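Local atomic coordinates of D-methionine-binding lipoprotein MetQ (Escherichia coli, PDB entry 4YAH), a protein that binds methionine and delivers it to an ATP-driven transporter as the substrate-binding component of a D-methionine permease. Residues P90-Q95 / V228-T233; D68-N73 / K97-K102; K122-L127 / I196-I201; R189-A194 / I209-A214. All blocks are in the same frame, centred on the assembly; numbering follows the deposited sequence.

Interaction 1: residues P90-Q95 / V228-T233. With MET (methionine), chain B.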
loop_
_atom_site.group_PDB
_atom_site.type_symbol
_atom_site.label_atom_id
_atom_site.label_comp_id
_atom_site.label_asym_id
_atom_site.label_seq_id
_atom_site.Cartn_x
_atom_site.Cartn_y
_atom_site.Cartn_z
ATOM N N PRO A 90 4.010 -9.386 1.160
ATOM C CA PRO A 90 4.935 -9.597 0.041
ATOM C C PRO A 90 6.024 -8.526 -0.028
ATOM O O PRO A 90 7.191 -8.843 -0.289
ATOM C CB PRO A 90 4.012 -9.558 -1.175
ATOM C CG PRO A 90 2.721 -10.084 -0.661
ATOM C CD PRO A 90 2.605 -9.511 0.742
ATOM N N TYR A 91 5.646 -7.279 0.215
ATOM C CA TYR A 91 6.600 -6.181 0.196
ATOM C C TYR A 91 7.660 -6.382 1.276
ATOM O O TYR A 91 8.855 -6.223 1.023
ATOM C CB TYR A 91 5.904 -4.850 0.406
ATOM C CG TYR A 91 6.835 -3.683 0.209
ATOM C CD1 TYR A 91 7.019 -3.139 -1.058
ATOM C CD2 TYR A 91 7.549 -3.137 1.271
ATOM C CE1 TYR A 91 7.872 -2.062 -1.266
ATOM C CE2 TYR A 91 8.402 -2.066 1.072
ATOM C CZ TYR A 91 8.563 -1.538 -0.207
ATOM O OH TYR A 91 9.410 -0.477 -0.449
ATOM N N LEU A 92 7.199 -6.689 2.484
ATOM C CA LEU A 92 8.095 -6.930 3.605
ATOM C C LEU A 92 9.105 -8.025 3.250
ATOM O O LEU A 92 10.321 -7.845 3.406
ATOM C CB LEU A 92 7.297 -7.320 4.849
ATOM C CG LEU A 92 8.142 -7.744 6.057
ATOM C CD1 LEU A 92 9.055 -6.589 6.458
ATOM C CD2 LEU A 92 7.222 -8.143 7.185
ATOM N N ASP A 93 8.601 -9.158 2.773
ATOM C CA ASP A 93 9.455 -10.289 2.406
ATOM C C ASP A 93 10.504 -9.920 1.364
ATOM O O ASP A 93 11.652 -10.329 1.459
ATOM C CB ASP A 93 8.606 -11.444 1.884
ATOM C CG ASP A 93 7.736 -12.063 2.969
ATOM O OD1 ASP A 93 7.979 -11.788 4.159
ATOM O OD2 ASP A 93 6.810 -12.819 2.630
ATOM N N GLN A 94 10.105 -9.126 0.379
ATOM C CA GLN A 94 11.020 -8.673 -0.654
ATOM C C GLN A 94 12.106 -7.765 -0.078
ATOM O O GLN A 94 13.263 -7.801 -0.504
ATOM C CB GLN A 94 10.228 -7.949 -1.746
ATOM C CG GLN A 94 11.037 -7.606 -2.965
ATOM C CD GLN A 94 11.461 -8.846 -3.711
ATOM O OE1 GLN A 94 10.685 -9.794 -3.851
ATOM N NE2 GLN A 94 12.702 -8.864 -4.170
ATOM N N GLN A 95 11.713 -6.939 0.881
ATOM C CA GLN A 95 12.639 -6.043 1.575
ATOM C C GLN A 95 13.664 -6.844 2.388
ATOM O O GLN A 95 14.846 -6.481 2.436
ATOM C CB GLN A 95 11.870 -5.085 2.487
ATOM C CG GLN A 95 11.103 -3.985 1.735
ATOM C CD GLN A 95 11.946 -2.776 1.482
ATOM O OE1 GLN A 95 12.173 -1.967 2.385
ATOM N NE2 GLN A 95 12.411 -2.626 0.252
ATOM N N VAL A 228 -2.865 -7.646 2.703
ATOM C CA VAL A 228 -3.196 -6.969 3.945
ATOM C C VAL A 228 -1.938 -6.248 4.438
ATOM O O VAL A 228 -0.835 -6.800 4.387
ATOM C CB VAL A 228 -3.745 -7.946 5.013
ATOM C CG1 VAL A 228 -2.668 -8.924 5.488
ATOM C CG2 VAL A 228 -4.360 -7.175 6.156
ATOM N N ASN A 229 -2.099 -5.001 4.858
ATOM C CA ASN A 229 -0.981 -4.219 5.370
ATOM C C ASN A 229 -0.681 -4.653 6.813
ATOM O O ASN A 229 -1.502 -5.308 7.458
ATOM C CB ASN A 229 -1.286 -2.714 5.297
ATOM C CG ASN A 229 -1.162 -2.146 3.888
ATOM O OD1 ASN A 229 -0.888 -0.961 3.723
ATOM N ND2 ASN A 229 -1.400 -2.981 2.866
ATOM N N LEU A 230 0.473 -4.212 7.321
ATOM C CA LEU A 230 1.054 -4.739 8.552
ATOM C C LEU A 230 1.607 -3.628 9.420
ATOM O O LEU A 230 2.032 -2.588 8.919
ATOM C CB LEU A 230 2.201 -5.694 8.228
ATOM C CG LEU A 230 1.932 -6.794 7.208
ATOM C CD1 LEU A 230 3.261 -7.373 6.758
ATOM C CD2 LEU A 230 1.054 -7.859 7.820
ATOM N N ILE A 231 1.633 -3.884 10.723
ATOM C CA ILE A 231 2.493 -3.151 11.651
ATOM C C ILE A 231 3.722 -4.024 11.776
ATOM O O ILE A 231 3.605 -5.250 11.980
ATOM C CB ILE A 231 1.826 -2.919 13.005
ATOM C CG1 ILE A 231 0.591 -2.040 12.813
ATOM C CG2 ILE A 231 2.797 -2.225 13.986
ATOM C CD1 ILE A 231 -0.416 -2.109 13.938
ATOM N N VAL A 232 4.884 -3.406 11.578
ATOM C CA VAL A 232 6.153 -4.098 11.509
ATOM C C VAL A 232 7.158 -3.487 12.476
ATOM O O VAL A 232 7.226 -2.262 12.617
ATOM C CB VAL A 232 6.701 -4.043 10.090
ATOM C CG1 VAL A 232 8.085 -4.605 10.005
ATOM C CG2 VAL A 232 5.788 -4.824 9.172
ATOM N N THR A 233 7.934 -4.357 13.124
ATOM C CA THR A 233 9.006 -3.940 14.033
ATOM C C THR A 233 10.283 -4.664 13.670
ATOM O O THR A 233 10.303 -5.483 12.759
ATOM C CB THR A 233 8.694 -4.253 15.506
ATOM O OG1 THR A 233 8.701 -5.675 15.704
ATOM C CG2 THR A 233 7.356 -3.681 15.920
HETATM N N MET B . -0.727 0.618 1.361
HETATM C CA MET B . -0.073 -0.033 0.225
HETATM C C MET B . -1.043 -0.986 -0.430
HETATM O O MET B . -1.654 -1.787 0.285
HETATM C CB MET B . 1.178 -0.792 0.678
HETATM C CG MET B . 2.026 -1.343 -0.458
HETATM S SD MET B . 3.491 -2.245 0.089
HETATM C CE MET B . 4.532 -0.886 0.618
HETATM O OXT MET B . -1.198 -0.973 -1.668
#
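Leu92 of helix 89-99 drops one methyl group, CD2, between two side chains of strand 229-234, touching Leu230 CD1 at 4.1 Å. The same CD2 lies 4.1 Å from Val232 CG2, while Leu92 CD1 faces Val232 CG1. Leu92 holds CG anti to its own nitrogen (chi1 174°), which carries both methyls off the helix toward the strand. The contacts are methyl to methyl; the Leu92 side chain meets Leu230 nearly at a right angle and Val232 at a slant. All three residues are buried.

The flanking residues serve the bound methionine. Tyr91, with CG likewise opposite its backbone N (chi1 -172°), lays one ring face against the ligand, whose methyl CE stands 3.6 Å above the ring plane over its centre. The ligand sulfur SD lies 3.6 Å from Tyr91 CB. Asn229 uses both ends of its amide: OD1 accepts from the ligand N at 2.8 Å, and ND2 donates to the ligand O at 2.9 Å in a fairly straight bond (166°). One amide thereby reads both the amino and the carboxylate group.

Helix 89-99 packs on one face of the sheet, where Leu92 also touches Gln87 of strand 83-88. Ile231 points to the other face, against helix 241-250, and strand 229-234 runs antiparallel between strands 83-88 and 103-111.

Interaction 2: residues D68-N73 / K97-K102. With MET (methionine), chain B.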
loop_
_atom_site.group_PDB
_atom_site.type_symbol
_atom_site.label_atom_id
_atom_site.label_comp_id
_atom_site.label_asym_id
_atom_site.label_seq_id
_atom_site.Cartn_x
_atom_site.Cartn_y
_atom_site.Cartn_z
ATOM N N ASP A 68 7.264 7.822 1.046
ATOM C CA ASP A 68 7.838 6.816 0.180
ATOM C C ASP A 68 7.813 5.487 0.900
ATOM O O ASP A 68 7.511 5.425 2.098
ATOM C CB ASP A 68 9.263 7.178 -0.200
ATOM C CG ASP A 68 10.253 6.846 0.909
ATOM O OD1 ASP A 68 10.172 7.498 1.966
ATOM O OD2 ASP A 68 11.085 5.930 0.732
ATOM N N TYR A 69 8.155 4.432 0.175
ATOM C CA TYR A 69 8.056 3.082 0.690
ATOM C C TYR A 69 9.409 2.479 1.073
ATOM O O TYR A 69 9.472 1.322 1.494
ATOM C CB TYR A 69 7.396 2.198 -0.360
ATOM C CG TYR A 69 5.892 2.331 -0.524
ATOM C CD1 TYR A 69 5.091 2.853 0.472
ATOM C CD2 TYR A 69 5.276 1.850 -1.666
ATOM C CE1 TYR A 69 3.723 2.897 0.335
ATOM C CE2 TYR A 69 3.915 1.894 -1.815
ATOM C CZ TYR A 69 3.145 2.405 -0.831
ATOM O OH TYR A 69 1.787 2.429 -1.021
ATOM N N VAL A 70 10.481 3.253 0.928
ATOM C CA VAL A 70 11.828 2.754 1.216
ATOM C C VAL A 70 12.331 3.246 2.575
ATOM O O VAL A 70 12.761 2.452 3.427
ATOM C CB VAL A 70 12.797 3.181 0.096
ATOM C CG1 VAL A 70 14.242 2.745 0.402
ATOM C CG2 VAL A 70 12.318 2.586 -1.242
ATOM N N LEU A 71 12.252 4.549 2.801
ATOM C CA LEU A 71 12.808 5.108 4.036
ATOM C C LEU A 71 12.163 4.591 5.329
ATOM O O LEU A 71 12.836 4.521 6.357
ATOM C CB LEU A 71 12.719 6.633 4.010
ATOM C CG LEU A 71 13.504 7.300 2.880
ATOM C CD1 LEU A 71 13.359 8.834 2.947
ATOM C CD2 LEU A 71 14.958 6.892 2.919
ATOM N N PRO A 72 10.865 4.237 5.311
ATOM C CA PRO A 72 10.343 3.772 6.607
ATOM C C PRO A 72 10.997 2.491 7.135
ATOM O O PRO A 72 11.163 2.345 8.359
ATOM C CB PRO A 72 8.860 3.538 6.323
ATOM C CG PRO A 72 8.553 4.443 5.153
ATOM C CD PRO A 72 9.792 4.455 4.323
ATOM N N ASN A 73 11.369 1.566 6.252
ATOM C CA ASN A 73 12.046 0.363 6.714
ATOM C C ASN A 73 13.507 0.649 7.092
ATOM O O ASN A 73 14.025 0.042 8.030
ATOM C CB ASN A 73 11.961 -0.748 5.668
ATOM C CG ASN A 73 10.658 -1.498 5.735
ATOM O OD1 ASN A 73 9.958 -1.482 6.753
ATOM N ND2 ASN A 73 10.322 -2.177 4.652
ATOM N N LYS A 97 14.725 -9.831 1.682
ATOM C CA LYS A 97 15.622 -10.417 0.683
ATOM C C LYS A 97 16.582 -9.378 0.126
ATOM O O LYS A 97 17.787 -9.603 0.063
ATOM C CB LYS A 97 14.832 -11.045 -0.476
ATOM C CG LYS A 97 14.233 -12.401 -0.196
ATOM C CD LYS A 97 13.714 -13.043 -1.479
ATOM C CE LYS A 97 13.309 -14.501 -1.251
ATOM N NZ LYS A 97 12.968 -15.209 -2.530
ATOM N N ASP A 98 16.045 -8.234 -0.290
ATOM C CA ASP A 98 16.845 -7.249 -1.010
ATOM C C ASP A 98 17.716 -6.379 -0.121
ATOM O O ASP A 98 18.784 -5.960 -0.560
ATOM C CB ASP A 98 15.932 -6.360 -1.858
ATOM C CG ASP A 98 15.335 -7.101 -3.044
ATOM O OD1 ASP A 98 15.880 -8.156 -3.445
ATOM O OD2 ASP A 98 14.315 -6.625 -3.574
ATOM N N ARG A 99 17.286 -6.115 1.119
ATOM C CA ARG A 99 18.002 -5.191 2.009
ATOM C C ARG A 99 18.601 -5.885 3.226
ATOM O O ARG A 99 19.449 -5.326 3.900
ATOM C CB ARG A 99 17.080 -4.065 2.487
ATOM C CG ARG A 99 16.448 -3.239 1.364
ATOM C CD ARG A 99 17.473 -2.476 0.544
ATOM N NE ARG A 99 18.321 -1.606 1.361
ATOM C CZ ARG A 99 18.028 -0.347 1.694
ATOM N NH1 ARG A 99 16.896 0.220 1.296
ATOM N NH2 ARG A 99 18.873 0.354 2.435
ATOM N N GLY A 100 18.139 -7.092 3.518
ATOM C CA GLY A 100 18.749 -7.891 4.562
ATOM C C GLY A 100 18.330 -7.488 5.965
ATOM O O GLY A 100 18.989 -7.858 6.945
ATOM N N TYR A 101 17.234 -6.741 6.071
ATOM C CA TYR A 101 16.693 -6.329 7.372
ATOM C C TYR A 101 16.199 -7.523 8.182
ATOM O O TYR A 101 15.848 -8.558 7.617
ATOM C CB TYR A 101 15.510 -5.375 7.215
ATOM C CG TYR A 101 15.726 -4.146 6.396
ATOM C CD1 TYR A 101 16.854 -3.358 6.564
ATOM C CD2 TYR A 101 14.767 -3.751 5.464
ATOM C CE1 TYR A 101 17.029 -2.199 5.818
ATOM C CE2 TYR A 101 14.933 -2.600 4.712
ATOM C CZ TYR A 101 16.064 -1.830 4.902
ATOM O OH TYR A 101 16.246 -0.692 4.162
ATOM N N LYS A 102 16.147 -7.356 9.504
ATOM C CA LYS A 102 15.521 -8.346 10.380
ATOM C C LYS A 102 14.254 -7.750 10.989
ATOM O O LYS A 102 14.226 -7.303 12.136
ATOM C CB LYS A 102 16.511 -8.804 11.465
ATOM C CG LYS A 102 17.739 -9.521 10.895
ATOM C CD LYS A 102 17.354 -10.744 10.063
ATOM C CE LYS A 102 18.573 -11.538 9.619
ATOM N NZ LYS A 102 19.316 -12.133 10.765
HETATM N N MET B . -0.727 0.618 1.361
HETATM C CA MET B . -0.073 -0.033 0.225
HETATM C C MET B . -1.043 -0.986 -0.430
HETATM O O MET B . -1.654 -1.787 0.285
HETATM C CB MET B . 1.178 -0.792 0.678
HETATM C CG MET B . 2.026 -1.343 -0.458
HETATM S SD MET B . 3.491 -2.245 0.089
HETATM C CE MET B . 4.532 -0.886 0.618
HETATM O OXT MET B . -1.198 -0.973 -1.668
HETATM O O HOH W 1 13.979 -0.085 2.668
#
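Van der Waals packing comes first: Asn73 CB rests 3.6 Å from Tyr101 CE2, with Asn73 O above one face of the ring, toward its rim. Arg99 CB lies over the opposite face, also near the rim. The bent Arg99 side chain (chi2 -64°, chi3 -56°) curls back so that Tyr101 OH stands 3.0 Å above the guanidinium plane, over its centre, while Val70 CG1 meets the guanidinium edge at 3.8 Å from Arg99 NH1.

Among hydrogen bonds, one water bridges the segments, donating to Val70 O at 2.9 Å and accepting from Tyr101 OH at 2.8 Å. Asp68 OD2 caps the turn into helix 71-78, taking Leu71 N (2.7 Å) on its syn side and Val70 N from above the carboxylate plane. Charge pairing of Arg99 NH1 is with Glu74, and the Asn73 amide is held by Gln95, Gln87 and Asn84.

Ligand contact falls to Tyr69, whose ring face has the methionine methyl CE 3.5 Å above its centre.

The contact joins the start of helix 71-78 to the end of helix 89-99, which Gly100 leaves with positive phi; strand 83-88 links the two helices, and its Phe86 touches Pro72 and Asn73.

Interaction 3: residues K122-L127 / I196-I201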
loop_
_atom_site.group_PDB
_atom_site.type_symbol
_atom_site.label_atom_id
_atom_site.label_comp_id
_atom_site.label_asym_id
_atom_site.label_seq_id
_atom_site.Cartn_x
_atom_site.Cartn_y
_atom_site.Cartn_z
ATOM N N LYS A 122 -12.566 6.955 -19.351
ATOM C CA LYS A 122 -13.505 6.525 -18.322
ATOM C C LYS A 122 -13.716 5.016 -18.368
ATOM O O LYS A 122 -14.296 4.441 -17.460
ATOM C CB LYS A 122 -14.848 7.236 -18.486
ATOM C CG LYS A 122 -14.946 8.595 -17.785
ATOM C CD LYS A 122 -15.209 9.738 -18.756
ATOM C CE LYS A 122 -16.483 9.540 -19.579
ATOM N NZ LYS A 122 -16.875 10.771 -20.334
ATOM N N SER A 123 -13.256 4.390 -19.445
ATOM C CA SER A 123 -13.492 2.968 -19.662
ATOM C C SER A 123 -12.395 2.372 -20.519
ATOM O O SER A 123 -11.771 3.081 -21.323
ATOM C CB SER A 123 -14.854 2.762 -20.340
ATOM O OG SER A 123 -14.828 1.646 -21.201
ATOM N N LEU A 124 -12.189 1.067 -20.396
ATOM C CA LEU A 124 -11.184 0.397 -21.208
ATOM C C LEU A 124 -11.590 0.399 -22.679
ATOM O O LEU A 124 -10.744 0.203 -23.545
ATOM C CB LEU A 124 -10.944 -1.030 -20.720
ATOM C CG LEU A 124 -10.319 -1.100 -19.316
ATOM C CD1 LEU A 124 -10.053 -2.541 -18.906
ATOM C CD2 LEU A 124 -9.035 -0.253 -19.216
ATOM N N ASP A 125 -12.867 0.655 -22.957
ATOM C CA ASP A 125 -13.330 0.810 -24.348
ATOM C C ASP A 125 -12.577 1.919 -25.062
ATOM O O ASP A 125 -12.472 1.918 -26.292
ATOM C CB ASP A 125 -14.819 1.145 -24.407
ATOM C CG ASP A 125 -15.708 -0.028 -24.053
ATOM O OD1 ASP A 125 -15.206 -1.169 -23.972
ATOM O OD2 ASP A 125 -16.923 0.203 -23.863
ATOM N N GLU A 126 -12.098 2.895 -24.287
ATOM C CA GLU A 126 -11.429 4.072 -24.840
ATOM C C GLU A 126 -9.910 3.965 -24.875
ATOM O O GLU A 126 -9.234 4.894 -25.315
ATOM C CB GLU A 126 -11.764 5.319 -24.030
ATOM C CG GLU A 126 -13.219 5.668 -23.843
ATOM C CD GLU A 126 -13.370 6.759 -22.773
ATOM O OE1 GLU A 126 -12.874 7.889 -22.984
ATOM O OE2 GLU A 126 -13.949 6.489 -21.703
ATOM N N LEU A 127 -9.361 2.867 -24.377
ATOM C CA LEU A 127 -7.913 2.741 -24.290
ATOM C C LEU A 127 -7.303 2.495 -25.672
ATOM O O LEU A 127 -7.468 1.427 -26.262
ATOM C CB LEU A 127 -7.536 1.620 -23.317
ATOM C CG LEU A 127 -6.063 1.481 -22.952
ATOM C CD1 LEU A 127 -5.555 2.737 -22.233
ATOM C CD2 LEU A 127 -5.867 0.268 -22.081
ATOM N N ILE A 196 0.318 9.324 -20.482
ATOM C CA ILE A 196 -0.158 8.300 -19.543
ATOM C C ILE A 196 -1.681 8.209 -19.552
ATOM O O ILE A 196 -2.384 9.095 -19.070
ATOM C CB ILE A 196 0.344 8.583 -18.111
ATOM C CG1 ILE A 196 1.880 8.609 -18.077
ATOM C CG2 ILE A 196 -0.223 7.584 -17.132
ATOM C CD1 ILE A 196 2.541 7.314 -18.341
ATOM N N ALA A 197 -2.183 7.112 -20.116
ATOM C CA ALA A 197 -3.611 6.919 -20.304
ATOM C C ALA A 197 -4.298 6.239 -19.138
ATOM O O ALA A 197 -5.523 6.310 -18.993
ATOM C CB ALA A 197 -3.845 6.100 -21.574
ATOM N N LEU A 198 -3.493 5.593 -18.301
ATOM C CA LEU A 198 -3.989 4.716 -17.262
ATOM C C LEU A 198 -2.866 4.530 -16.254
ATOM O O LEU A 198 -1.707 4.421 -16.642
ATOM C CB LEU A 198 -4.423 3.383 -17.879
ATOM C CG LEU A 198 -5.019 2.299 -16.991
ATOM C CD1 LEU A 198 -6.351 2.736 -16.418
ATOM C CD2 LEU A 198 -5.182 1.020 -17.824
ATOM N N ALA A 199 -3.215 4.529 -14.972
ATOM C CA ALA A 199 -2.239 4.265 -13.907
ATOM C C ALA A 199 -2.830 3.366 -12.828
ATOM O O ALA A 199 -3.942 3.603 -12.357
ATOM C CB ALA A 199 -1.760 5.566 -13.277
ATOM N N VAL A 200 -2.064 2.363 -12.415
ATOM C CA VAL A 200 -2.431 1.543 -11.264
ATOM C C VAL A 200 -1.719 2.156 -10.062
ATOM O O VAL A 200 -0.497 2.217 -10.035
ATOM C CB VAL A 200 -2.038 0.073 -11.445
ATOM C CG1 VAL A 200 -2.415 -0.730 -10.224
ATOM C CG2 VAL A 200 -2.736 -0.501 -12.661
ATOM N N ILE A 201 -2.501 2.625 -9.098
ATOM C CA ILE A 201 -1.989 3.472 -8.025
ATOM C C ILE A 201 -2.385 2.932 -6.660
ATOM O O ILE A 201 -3.561 2.702 -6.396
ATOM C CB ILE A 201 -2.517 4.919 -8.128
ATOM C CG1 ILE A 201 -2.381 5.436 -9.561
ATOM C CG2 ILE A 201 -1.783 5.819 -7.160
ATOM C CD1 ILE A 201 -2.835 6.893 -9.776
#
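Glu126 OE2 accepts the backbone N of Lys122 at 2.8 Å, a bond made within the loop segment 122-127 whose leucines Leu124 and Leu127 meet strand 196-201. The N-H comes from above the carboxylate plane, 46° out of it, and is reasonably straight at 156°. Ser123 adds an ST turn: its OG accepts from Asp125 N, equally short at 2.8 Å. Two backbone bonds, Glu126 N to Ser123 O and Leu127 N to Leu124 O, complete the short 3-10 turn.

Held in this shape, the turn offers its leucines to the strand. With CG anti to the nitrogen, the chi1 of Leu127 (-171°) turns its branched end toward the strand, where CD1 touches Ala197 CB at 3.8 Å and CD2 lies 4.4 Å from Leu198 CD2. Leu124 brings its own CD2 within 4.3 Å of that same Leu198 CD2, which therefore faces both leucines. Consecutive residues Ala197 and Leu198 both face the loop, consistent with Ala197 leaving the extended conformation, which breaks the usual alternation of a strand.

Strand 196-201 lies inside the five-stranded sheet, between strands 132-136 and 115-117. Phe219 of edge strand 219-220 touches both Leu124 and Leu198, and Leu177 packs on Leu127, extending the apolar cluster.

Chemically, the work is divided. Polar groups of the loop bond among themselves and set its shape, whereas the join to the strand is made by aliphatic carbons alone; the loop's hold on the sheet at this point thus comes from burying methyl groups, with little directional demand.

Interaction 4: residues R189-A194 / I209-A214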
loop_
_atom_site.group_PDB
_atom_site.type_symbol
_atom_site.label_atom_id
_atom_site.label_comp_id
_atom_site.label_asym_id
_atom_site.label_seq_id
_atom_site.Cartn_x
_atom_site.Cartn_y
_atom_site.Cartn_z
ATOM N N ARG A 189 0.852 11.980 -9.796
ATOM C CA ARG A 189 1.172 13.056 -10.736
ATOM C C ARG A 189 1.316 12.499 -12.167
ATOM O O ARG A 189 1.178 13.246 -13.143
ATOM C CB ARG A 189 2.439 13.802 -10.333
ATOM C CG ARG A 189 3.717 13.016 -10.477
ATOM C CD ARG A 189 4.909 13.826 -9.983
ATOM N NE ARG A 189 4.969 13.883 -8.530
ATOM C CZ ARG A 189 5.891 14.563 -7.853
ATOM N NH1 ARG A 189 6.829 15.253 -8.495
ATOM N NH2 ARG A 189 5.867 14.558 -6.532
ATOM N N SER A 190 1.572 11.198 -12.293
ATOM C CA SER A 190 1.753 10.584 -13.620
ATOM C C SER A 190 0.475 10.697 -14.464
ATOM O O SER A 190 0.515 10.688 -15.708
ATOM C CB SER A 190 2.183 9.106 -13.495
ATOM O OG SER A 190 1.079 8.241 -13.280
ATOM N N LEU A 191 -0.662 10.820 -13.791
ATOM C CA LEU A 191 -1.954 10.907 -14.478
ATOM C C LEU A 191 -2.057 12.105 -15.406
ATOM O O LEU A 191 -2.814 12.071 -16.376
ATOM C CB LEU A 191 -3.093 10.997 -13.473
ATOM C CG LEU A 191 -3.370 9.749 -12.641
ATOM C CD1 LEU A 191 -4.338 10.074 -11.541
ATOM C CD2 LEU A 191 -3.910 8.608 -13.531
ATOM N N ASP A 192 -1.333 13.175 -15.087
ATOM C CA ASP A 192 -1.362 14.392 -15.888
ATOM C C ASP A 192 -0.356 14.366 -17.037
ATOM O O ASP A 192 -0.361 15.262 -17.876
ATOM C CB ASP A 192 -1.067 15.622 -15.006
ATOM C CG ASP A 192 -2.112 15.849 -13.912
ATOM O OD1 ASP A 192 -3.324 15.845 -14.235
ATOM O OD2 ASP A 192 -1.717 16.067 -12.722
ATOM N N ASP A 193 0.534 13.378 -17.063
ATOM C CA ASP A 193 1.514 13.278 -18.140
ATOM C C ASP A 193 0.776 13.075 -19.466
ATOM O O ASP A 193 -0.207 12.326 -19.528
ATOM C CB ASP A 193 2.494 12.135 -17.896
ATOM C CG ASP A 193 3.578 12.052 -18.967
ATOM O OD1 ASP A 193 4.675 12.610 -18.753
ATOM O OD2 ASP A 193 3.337 11.426 -20.023
ATOM N N ALA A 194 1.265 13.721 -20.521
ATOM C CA ALA A 194 0.529 13.767 -21.778
ATOM C C ALA A 194 0.318 12.396 -22.385
ATOM O O ALA A 194 -0.643 12.199 -23.126
ATOM C CB ALA A 194 1.247 14.676 -22.771
ATOM N N ILE A 209 -4.585 12.730 -3.688
ATOM C CA ILE A 209 -5.274 13.632 -4.609
ATOM C C ILE A 209 -6.775 13.332 -4.687
ATOM O O ILE A 209 -7.448 13.657 -5.673
ATOM C CB ILE A 209 -4.638 13.578 -6.004
ATOM C CG1 ILE A 209 -4.596 12.155 -6.527
ATOM C CG2 ILE A 209 -3.229 14.153 -5.924
ATOM C CD1 ILE A 209 -4.377 12.072 -8.037
ATOM N N GLY A 210 -7.297 12.732 -3.621
ATOM C CA GLY A 210 -8.734 12.639 -3.429
ATOM C C GLY A 210 -9.428 11.572 -4.256
ATOM O O GLY A 210 -10.639 11.639 -4.477
ATOM N N LEU A 211 -8.661 10.583 -4.705
ATOM C CA LEU A 211 -9.201 9.463 -5.467
ATOM C C LEU A 211 -9.367 8.239 -4.577
ATOM O O LEU A 211 -8.536 7.981 -3.704
ATOM C CB LEU A 211 -8.292 9.113 -6.638
ATOM C CG LEU A 211 -7.997 10.242 -7.619
ATOM C CD1 LEU A 211 -7.039 9.754 -8.698
ATOM C CD2 LEU A 211 -9.273 10.741 -8.227
ATOM N N THR A 212 -10.443 7.503 -4.802
ATOM C CA THR A 212 -10.650 6.204 -4.163
ATOM C C THR A 212 -11.119 5.193 -5.188
ATOM O O THR A 212 -11.700 5.557 -6.206
ATOM C CB THR A 212 -11.693 6.239 -3.032
ATOM O OG1 THR A 212 -12.983 6.554 -3.573
ATOM C CG2 THR A 212 -11.305 7.236 -1.961
ATOM N N PRO A 213 -10.872 3.899 -4.924
ATOM C CA PRO A 213 -11.288 2.911 -5.912
ATOM C C PRO A 213 -12.775 2.974 -6.238
ATOM O O PRO A 213 -13.128 2.913 -7.421
ATOM C CB PRO A 213 -10.920 1.578 -5.231
ATOM C CG PRO A 213 -9.707 1.935 -4.446
ATOM C CD PRO A 213 -10.009 3.300 -3.886
ATOM N N ALA A 214 -13.639 3.099 -5.237
ATOM C CA ALA A 214 -15.073 2.976 -5.515
ATOM C C ALA A 214 -15.583 4.169 -6.308
ATOM O O ALA A 214 -16.512 4.034 -7.095
ATOM C CB ALA A 214 -15.860 2.837 -4.248
#
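A Schellman motif closes helix 203-206, with Gly210 at the C-prime position under positive phi, and the residues on either side of that glycine, Ile209 and Leu211, both reach Leu191. A single methyl receives them: Leu191 CD1 lies 4.0 Å from Ile209 CD1 and 3.9 Å from Leu211 CD1. Leu211 and Leu191 approach tip to tip, whereas Ile209 comes in at a slant. Ile209 gets there with CG1 lodged between its backbone N and carbonyl carbon (chi1 55°), a tight placement that turns CD1 toward the leucine. Leu191 itself belongs to the type I turn from Ser190 to Asp193, closed by Asp193 N to Ser190 O at 3.0 Å.

Burial is graded across the trio: Leu191 is buried, whereas Ile209 is exposed and lies at the outer margin. Inward, Leu191 continues onto Ala199 and Ile201 of strand 196-201, and Leu211 onto Tyr117 of strand 115-117. Next to the leucine, Asp192 forms a salt bridge with Lys119.

Beyond Leu211 the chain starts another helix at once, Thr212 taking the N-cap position, with a weak bond from Lys215 N to its OG1. A C-prime glycine followed by an apolar residue in hydrophobic contact is typical of the Schellman helix end; here it ties the helix-to-helix link to the turn preceding strand 196-201.

Overall arrangement
Interactions 1 and 2 share helix 89-99 and both contribute to the methionine pocket, their tyrosine rings meeting the ligand methyl from different directions. They are stitched together by probable hydrogen bonds from Tyr91 OH to Tyr69 O (2.6 Å) and from Asn73 ND2 to Gln95 OE1 (2.9 Å). Interactions 3 and 4 form a second pair around strand 196-201, centres about 11 Å apart, in contact where Ser190 OG meets Ala199 CB at 3.9 Å. The pairs lie in parts of the fold built on different sheets, consistent with the two lobes of a periplasmic binding protein; interactions 1 and 3 have centres about 29 Å apart. The Leu211 side chain stays about 13 Å from the methionine.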